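Local coordinates for protein 6-aminohexanoate-cyclic-dimer hydrolase (Arthrobacter sp., PDB 3A2Q) that hydrolyses one amide bond of the cyclic dimer of 6-aminohexanoic acid, a nylon-6 by-product, to give the linear dimer, at residues H34-V45 with G153-L162; G124-E132 with P394-A402. The protein carries 1 engineered substitution. All coordinates share one frame; numbering follows the deposited sequence.

Contact 1 of 2, residues H34-V45 with G153-L162; sequences HVQAVNPEINAV and GSGAAVAAAL
A Schellman motif ends helix 152-159, and the C-terminal half of helix 24-42 packs against that ending, with the ring of His34 bonded to Ala160 and the side chain of Leu162 set among Val35, Val38, Asn39, Ile42, Ala44 and Val45. The motif is marked by the 2.9 Å bond from Leu162 N to Ala157 O, by a second from Ala161 N to Val158 O, and by the positive phi of Ala161, which turns the chain. That turn presents the carbonyl of Ala160 to helix 24-42. His34 NE2 donates to Ala160 O at 2.8 Å with the oxygen at the ring edge, close to its plane, and the bond is nearly straight (162°). CG of His34 stands anti to the backbone N (chi1 -179°), which swings the imidazole toward the helix end.

Leucine suits the last place of the motif because its two methyls part: CD2 lies 3.8 Å from His34 CD2, while CD1 reaches Val45 CG2 at 3.9 Å. Ile42 meets Leu162 tip to tip, and its CD1 also touches Ala160 CB at 3.8 Å. In the amidase signature fold, this joins helix 24-42 to the helix that begins within the Gly/Ser-rich run carrying Ser150. Glycine suits position 153 because the backbones close to 4.3 Å, Ala44 CA to Gly153 CA, with Ala44 O where a CB would collide. Asn39 clamps Val45: OD1 accepts from Val45 N at 2.8 Å and ND2 donates to Val45 O.

Contact 2 of 2, residues G124-E132 with P394-A402; sequences GNQVTTEPE and PEIGELMLA. With ACA (6-aminohexanoic acid), chain B; ACA (6-aminohexanoic acid), chain C.
Glu130 reaches across to the turn around Gly397 and packs its stem against Met400. Its CB lies 3.9 Å from Met400 CG, and with CG beside the backbone N (chi1 -61°) the chain runs out extended to the carboxylate. CD lies against Gly397 N and Ile396 CG2, the latter also 3.6 Å from Glu130 OE1. At the tip the two oxygens divide the work. OE1 accepts from Gly397 N at 2.7 Å, on its syn side but 29° out of the carboxylate plane, and the N-H points at it obliquely (136°). OE2 takes the hydroxyl of Thr128 on its anti side, OG1 to OE2 being 2.6 Å, and also a hydrogen from a water held by Glu395 O and Leu399 N.

Glycine fits the third place of the type II turn from Glu395 to Glu398, where positive phi is needed. The flexible chain of Met400 bends twice, laying SD 4.0 Å from Thr128 CG2 and packing CE close against Glu130 O at 3.2 Å. Leu399 CD1 lies 4.1 Å from Val127 CG2, and Ser418 of helix 416-422 touches both side chains. At the start of 124-132, in the substrate pocket, Asn125 ND2 donates to O of the 6-aminohexanoic acid unit of chain B at 2.6 Å. Three donors round its buried carboxylate probably favour anionic Glu130 and tie the two loops together through it.

Contact 1 and contact 2 have centres 18 Å apart and meet where Gly153 N lies 4.2 Å from Thr129 OG1, a packing contact. Their segments alternate along the chain, since 124-132 falls between the two segments of contact 1. Contact 1 is the more remote from the substrate: Gly153 is about 12 Å from the bound ligand and about 7 Å from the side chain of Lys72. Contact 2 supplies Gly124, Asn125 and Gln126 to the pocket. Its Gln126 side chain is about 6 Å from that of Ser150, which hydrogen-bonds the ligand and, like Lys72, is assigned by similarity to the charge relay. Val127 is about 7 Å, between side chains, from engineered Ala174, whose position probably carries the acyl-ester intermediate.

Contact 1 of 2, residues H34-V45 with G153-L162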
# COMPACT_ATOMS: atom_id res chain seq x y z
N HIS A 34 6.05 10.88 -20.76
CA HIS A 34 6.79 10.97 -19.51
C HIS A 34 7.16 9.58 -19.01
O HIS A 34 8.29 9.35 -18.58
CB HIS A 34 5.94 11.70 -18.47
CG HIS A 34 6.62 11.87 -17.14
ND1 HIS A 34 7.81 12.56 -17.00
CD2 HIS A 34 6.28 11.44 -15.91
CE1 HIS A 34 8.17 12.54 -15.73
NE2 HIS A 34 7.26 11.87 -15.05
N VAL A 35 6.22 8.65 -19.08
CA VAL A 35 6.45 7.28 -18.65
C VAL A 35 7.59 6.65 -19.45
O VAL A 35 8.50 6.03 -18.90
CB VAL A 35 5.18 6.42 -18.81
CG1 VAL A 35 5.48 4.96 -18.52
CG2 VAL A 35 4.09 6.92 -17.88
N GLN A 36 7.53 6.81 -20.77
CA GLN A 36 8.55 6.25 -21.66
C GLN A 36 9.95 6.78 -21.36
O GLN A 36 10.94 6.05 -21.49
CB GLN A 36 8.19 6.56 -23.11
CG GLN A 36 6.86 5.98 -23.54
CD GLN A 36 6.56 6.25 -25.00
OE1 GLN A 36 6.49 7.41 -25.42
NE2 GLN A 36 6.38 5.19 -25.77
N ALA A 37 10.03 8.04 -20.95
CA ALA A 37 11.31 8.67 -20.65
C ALA A 37 11.88 8.36 -19.27
O ALA A 37 13.07 8.06 -19.14
CB ALA A 37 11.17 10.18 -20.81
N VAL A 38 11.03 8.42 -18.25
CA VAL A 38 11.45 8.19 -16.87
C VAL A 38 11.39 6.75 -16.36
O VAL A 38 12.29 6.32 -15.62
CB VAL A 38 10.63 9.10 -15.92
CG1 VAL A 38 10.87 8.71 -14.47
CG2 VAL A 38 11.02 10.55 -16.14
N ASN A 39 10.35 6.01 -16.73
CA ASN A 39 10.21 4.64 -16.25
C ASN A 39 11.41 3.72 -16.48
O ASN A 39 11.68 2.84 -15.66
CB ASN A 39 8.97 3.98 -16.84
CG ASN A 39 8.64 2.67 -16.18
OD1 ASN A 39 8.44 2.61 -14.96
ND2 ASN A 39 8.59 1.60 -16.96
N PRO A 40 12.13 3.88 -17.59
CA PRO A 40 13.28 2.99 -17.80
C PRO A 40 14.27 3.04 -16.64
O PRO A 40 14.91 2.04 -16.30
CB PRO A 40 13.89 3.49 -19.10
CG PRO A 40 12.72 4.08 -19.83
CD PRO A 40 11.96 4.79 -18.74
N GLU A 41 14.39 4.20 -16.01
CA GLU A 41 15.32 4.37 -14.90
C GLU A 41 14.87 3.75 -13.58
O GLU A 41 15.69 3.37 -12.75
CB GLU A 41 15.62 5.85 -14.68
CG GLU A 41 16.30 6.52 -15.85
CD GLU A 41 16.90 7.86 -15.48
OE1 GLU A 41 17.82 7.89 -14.64
OE2 GLU A 41 16.43 8.89 -16.02
N ILE A 42 13.56 3.65 -13.37
CA ILE A 42 13.06 3.10 -12.11
C ILE A 42 12.38 1.74 -12.18
O ILE A 42 12.18 1.10 -11.15
CB ILE A 42 12.13 4.11 -11.40
CG1 ILE A 42 10.99 4.53 -12.34
CG2 ILE A 42 12.92 5.33 -10.98
CD1 ILE A 42 9.99 5.48 -11.69
N ASN A 43 12.02 1.29 -13.38
CA ASN A 43 11.38 -0.02 -13.55
C ASN A 43 10.15 -0.14 -12.64
O ASN A 43 9.98 -1.14 -11.94
CB ASN A 43 12.41 -1.12 -13.26
CG ASN A 43 11.88 -2.52 -13.55
OD1 ASN A 43 11.19 -2.75 -14.54
ND2 ASN A 43 12.23 -3.48 -12.69
N ALA A 44 9.31 0.89 -12.66
CA ALA A 44 8.09 0.94 -11.84
C ALA A 44 6.91 0.29 -12.57
O ALA A 44 6.26 -0.61 -12.04
CB ALA A 44 7.77 2.38 -11.49
N VAL A 45 6.63 0.78 -13.78
CA VAL A 45 5.55 0.24 -14.60
C VAL A 45 6.15 -0.93 -15.38
O VAL A 45 7.01 -0.72 -16.24
CB VAL A 45 5.01 1.28 -15.60
CG1 VAL A 45 3.95 0.65 -16.49
CG2 VAL A 45 4.44 2.46 -14.86
N GLY A 153 6.14 -0.66 -6.89
CA GLY A 153 6.00 -0.07 -8.21
C GLY A 153 5.00 1.07 -8.24
O GLY A 153 5.23 2.09 -8.88
N SER A 154 3.89 0.91 -7.53
CA SER A 154 2.88 1.96 -7.49
C SER A 154 3.39 3.16 -6.71
O SER A 154 3.17 4.30 -7.12
CB SER A 154 1.58 1.43 -6.87
OG SER A 154 0.99 0.46 -7.71
N GLY A 155 4.06 2.91 -5.60
CA GLY A 155 4.59 4.01 -4.81
C GLY A 155 5.58 4.84 -5.62
O GLY A 155 5.49 6.07 -5.65
N ALA A 156 6.51 4.17 -6.28
CA ALA A 156 7.52 4.84 -7.10
C ALA A 156 6.89 5.56 -8.28
O ALA A 156 7.27 6.68 -8.62
CB ALA A 156 8.55 3.83 -7.60
N ALA A 157 5.91 4.91 -8.91
CA ALA A 157 5.24 5.50 -10.06
C ALA A 157 4.62 6.85 -9.71
O ALA A 157 4.81 7.83 -10.42
CB ALA A 157 4.16 4.55 -10.57
N VAL A 158 3.89 6.90 -8.60
CA VAL A 158 3.26 8.14 -8.18
C VAL A 158 4.30 9.18 -7.77
O VAL A 158 4.13 10.37 -8.03
CB VAL A 158 2.28 7.88 -7.00
CG1 VAL A 158 1.70 9.21 -6.50
CG2 VAL A 158 1.16 6.96 -7.46
N ALA A 159 5.38 8.73 -7.14
CA ALA A 159 6.43 9.64 -6.72
C ALA A 159 7.12 10.29 -7.92
O ALA A 159 7.62 11.41 -7.84
CB ALA A 159 7.45 8.90 -5.87
N ALA A 160 7.15 9.57 -9.04
CA ALA A 160 7.78 10.05 -10.27
C ALA A 160 6.78 10.64 -11.25
O ALA A 160 7.11 10.89 -12.41
CB ALA A 160 8.56 8.92 -10.93
N ALA A 161 5.55 10.85 -10.79
CA ALA A 161 4.49 11.42 -11.61
C ALA A 161 4.11 10.62 -12.86
O ALA A 161 3.67 11.20 -13.85
CB ALA A 161 4.87 12.85 -12.00
N LEU A 162 4.26 9.30 -12.81
CA LEU A 162 3.88 8.48 -13.95
C LEU A 162 2.35 8.40 -13.96
O LEU A 162 1.74 7.97 -14.94
CB LEU A 162 4.49 7.08 -13.85
CG LEU A 162 6.00 7.02 -13.58
CD1 LEU A 162 6.48 5.59 -13.76
CD2 LEU A 162 6.75 7.95 -14.51

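Contact 2 of 2, residues G124-E132 with P394-A402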
# COMPACT_ATOMS: atom_id res chain seq x y z
N GLY A 124 3.79 -10.67 -3.69
CA GLY A 124 3.83 -9.67 -2.62
C GLY A 124 4.49 -10.16 -1.35
O GLY A 124 4.20 -9.67 -0.26
N ASN A 125 5.41 -11.11 -1.48
CA ASN A 125 6.06 -11.69 -0.32
C ASN A 125 7.30 -10.99 0.24
O ASN A 125 8.11 -11.63 0.92
CB ASN A 125 6.41 -13.16 -0.62
CG ASN A 125 6.52 -14.00 0.63
OD1 ASN A 125 7.42 -14.82 0.76
ND2 ASN A 125 5.59 -13.80 1.56
N GLN A 126 7.46 -9.70 -0.01
CA GLN A 126 8.62 -8.97 0.52
C GLN A 126 8.26 -7.51 0.77
O GLN A 126 7.25 -7.03 0.27
CB GLN A 126 9.80 -9.00 -0.47
CG GLN A 126 10.37 -10.38 -0.82
CD GLN A 126 10.99 -11.09 0.38
OE1 GLN A 126 11.49 -10.46 1.31
NE2 GLN A 126 10.98 -12.42 0.34
N VAL A 127 9.08 -6.82 1.56
CA VAL A 127 8.86 -5.40 1.82
C VAL A 127 9.82 -4.53 1.00
O VAL A 127 10.15 -3.40 1.36
CB VAL A 127 8.94 -5.04 3.32
CG1 VAL A 127 7.64 -5.43 4.01
CG2 VAL A 127 10.13 -5.73 3.98
N THR A 128 10.30 -5.11 -0.09
CA THR A 128 11.14 -4.39 -1.04
C THR A 128 10.58 -4.92 -2.36
O THR A 128 9.90 -5.95 -2.37
CB THR A 128 12.63 -4.72 -0.93
OG1 THR A 128 13.35 -3.83 -1.79
CG2 THR A 128 12.93 -6.15 -1.35
N THR A 129 10.85 -4.24 -3.46
CA THR A 129 10.31 -4.65 -4.75
C THR A 129 11.44 -4.99 -5.71
O THR A 129 11.80 -4.20 -6.57
CB THR A 129 9.43 -3.53 -5.34
OG1 THR A 129 8.42 -3.17 -4.39
CG2 THR A 129 8.75 -3.98 -6.62
N GLU A 130 12.00 -6.19 -5.54
CA GLU A 130 13.11 -6.67 -6.36
C GLU A 130 12.87 -8.13 -6.76
O GLU A 130 13.65 -9.02 -6.41
CB GLU A 130 14.41 -6.54 -5.56
CG GLU A 130 14.73 -5.10 -5.16
CD GLU A 130 15.76 -5.00 -4.05
OE1 GLU A 130 16.81 -5.66 -4.15
OE2 GLU A 130 15.52 -4.25 -3.08
N PRO A 131 11.79 -8.39 -7.51
CA PRO A 131 11.46 -9.74 -7.95
C PRO A 131 12.45 -10.23 -9.00
O PRO A 131 12.98 -9.44 -9.78
CB PRO A 131 10.07 -9.57 -8.56
CG PRO A 131 10.14 -8.20 -9.14
CD PRO A 131 10.82 -7.41 -8.04
N GLU A 132 12.69 -11.54 -9.02
CA GLU A 132 13.59 -12.13 -10.00
C GLU A 132 12.96 -11.99 -11.39
O GLU A 132 13.65 -11.77 -12.38
CB GLU A 132 13.81 -13.61 -9.69
CG GLU A 132 14.73 -13.88 -8.51
CD GLU A 132 14.77 -15.35 -8.12
OE1 GLU A 132 14.70 -16.21 -9.03
OE2 GLU A 132 14.88 -15.64 -6.91
N PRO A 394 16.61 0.96 2.91
CA PRO A 394 17.65 0.02 2.48
C PRO A 394 18.12 0.22 1.04
O PRO A 394 17.39 0.76 0.21
CB PRO A 394 17.01 -1.35 2.69
CG PRO A 394 15.54 -1.07 2.57
CD PRO A 394 15.38 0.24 3.30
N GLU A 395 19.34 -0.20 0.76
CA GLU A 395 19.87 -0.10 -0.60
C GLU A 395 19.32 -1.29 -1.39
O GLU A 395 18.98 -2.32 -0.81
CB GLU A 395 21.41 -0.17 -0.59
CG GLU A 395 22.09 0.96 0.16
CD GLU A 395 23.60 0.88 0.10
OE1 GLU A 395 24.16 -0.19 0.40
OE2 GLU A 395 24.24 1.90 -0.26
N ILE A 396 19.22 -1.13 -2.70
CA ILE A 396 18.75 -2.21 -3.56
C ILE A 396 19.64 -3.43 -3.28
O ILE A 396 20.86 -3.30 -3.18
CB ILE A 396 18.90 -1.85 -5.06
CG1 ILE A 396 17.92 -0.73 -5.43
CG2 ILE A 396 18.65 -3.08 -5.93
CD1 ILE A 396 16.46 -1.11 -5.27
N GLY A 397 19.02 -4.60 -3.14
CA GLY A 397 19.77 -5.81 -2.88
C GLY A 397 19.90 -6.19 -1.41
O GLY A 397 20.04 -7.36 -1.07
N GLU A 398 19.84 -5.19 -0.54
CA GLU A 398 19.98 -5.41 0.89
C GLU A 398 18.99 -6.39 1.52
O GLU A 398 19.37 -7.25 2.31
CB GLU A 398 19.91 -4.07 1.62
CG GLU A 398 20.34 -4.11 3.06
CD GLU A 398 20.17 -2.77 3.75
OE1 GLU A 398 20.52 -1.74 3.13
OE2 GLU A 398 19.70 -2.74 4.91
N LEU A 399 17.71 -6.29 1.16
CA LEU A 399 16.70 -7.17 1.75
C LEU A 399 16.48 -8.52 1.06
O LEU A 399 15.77 -9.38 1.60
CB LEU A 399 15.37 -6.42 1.89
CG LEU A 399 15.39 -5.17 2.78
CD1 LEU A 399 13.96 -4.71 3.06
CD2 LEU A 399 16.09 -5.48 4.09
N MET A 400 17.06 -8.72 -0.12
CA MET A 400 16.91 -9.99 -0.82
C MET A 400 17.98 -10.96 -0.34
O MET A 400 19.17 -10.73 -0.53
CB MET A 400 17.02 -9.78 -2.34
CG MET A 400 15.87 -8.97 -2.94
SD MET A 400 14.24 -9.69 -2.61
CE MET A 400 14.13 -10.93 -3.92
N LEU A 401 17.55 -12.04 0.29
CA LEU A 401 18.46 -13.04 0.84
C LEU A 401 18.88 -14.10 -0.18
O LEU A 401 18.07 -14.59 -0.96
CB LEU A 401 17.80 -13.73 2.03
CG LEU A 401 17.30 -12.79 3.14
CD1 LEU A 401 16.45 -13.56 4.12
CD2 LEU A 401 18.48 -12.13 3.83
N ALA A 402 20.17 -14.45 -0.16
CA ALA A 402 20.71 -15.44 -1.07
C ALA A 402 20.10 -16.81 -0.81
O ALA A 402 19.97 -17.22 0.34
CB ALA A 402 22.22 -15.52 -0.91
C ACA B . 2.32 -12.47 2.39
O ACA B . 3.18 -12.70 1.53
C2 ACA B . 0.85 -12.55 2.04
C3 ACA B . 0.53 -11.87 0.73
C4 ACA B . 0.19 -10.40 0.96
C5 ACA B . 0.86 -9.49 -0.05
C6 ACA B . 0.93 -8.06 0.46
N ACA B . 2.29 -7.66 0.79
C ACA C . 2.66 -7.14 1.96
O ACA C . 1.85 -6.64 2.75
C2 ACA C . 4.14 -7.18 2.29
C3 ACA C . 4.45 -8.01 3.53
C4 ACA C . 4.57 -9.51 3.23
C5 ACA C . 4.14 -10.34 4.44
C6 ACA C . 3.98 -11.82 4.10
N ACA C . 2.63 -12.15 3.64
O HOH W 1 16.63 -4.14 -0.66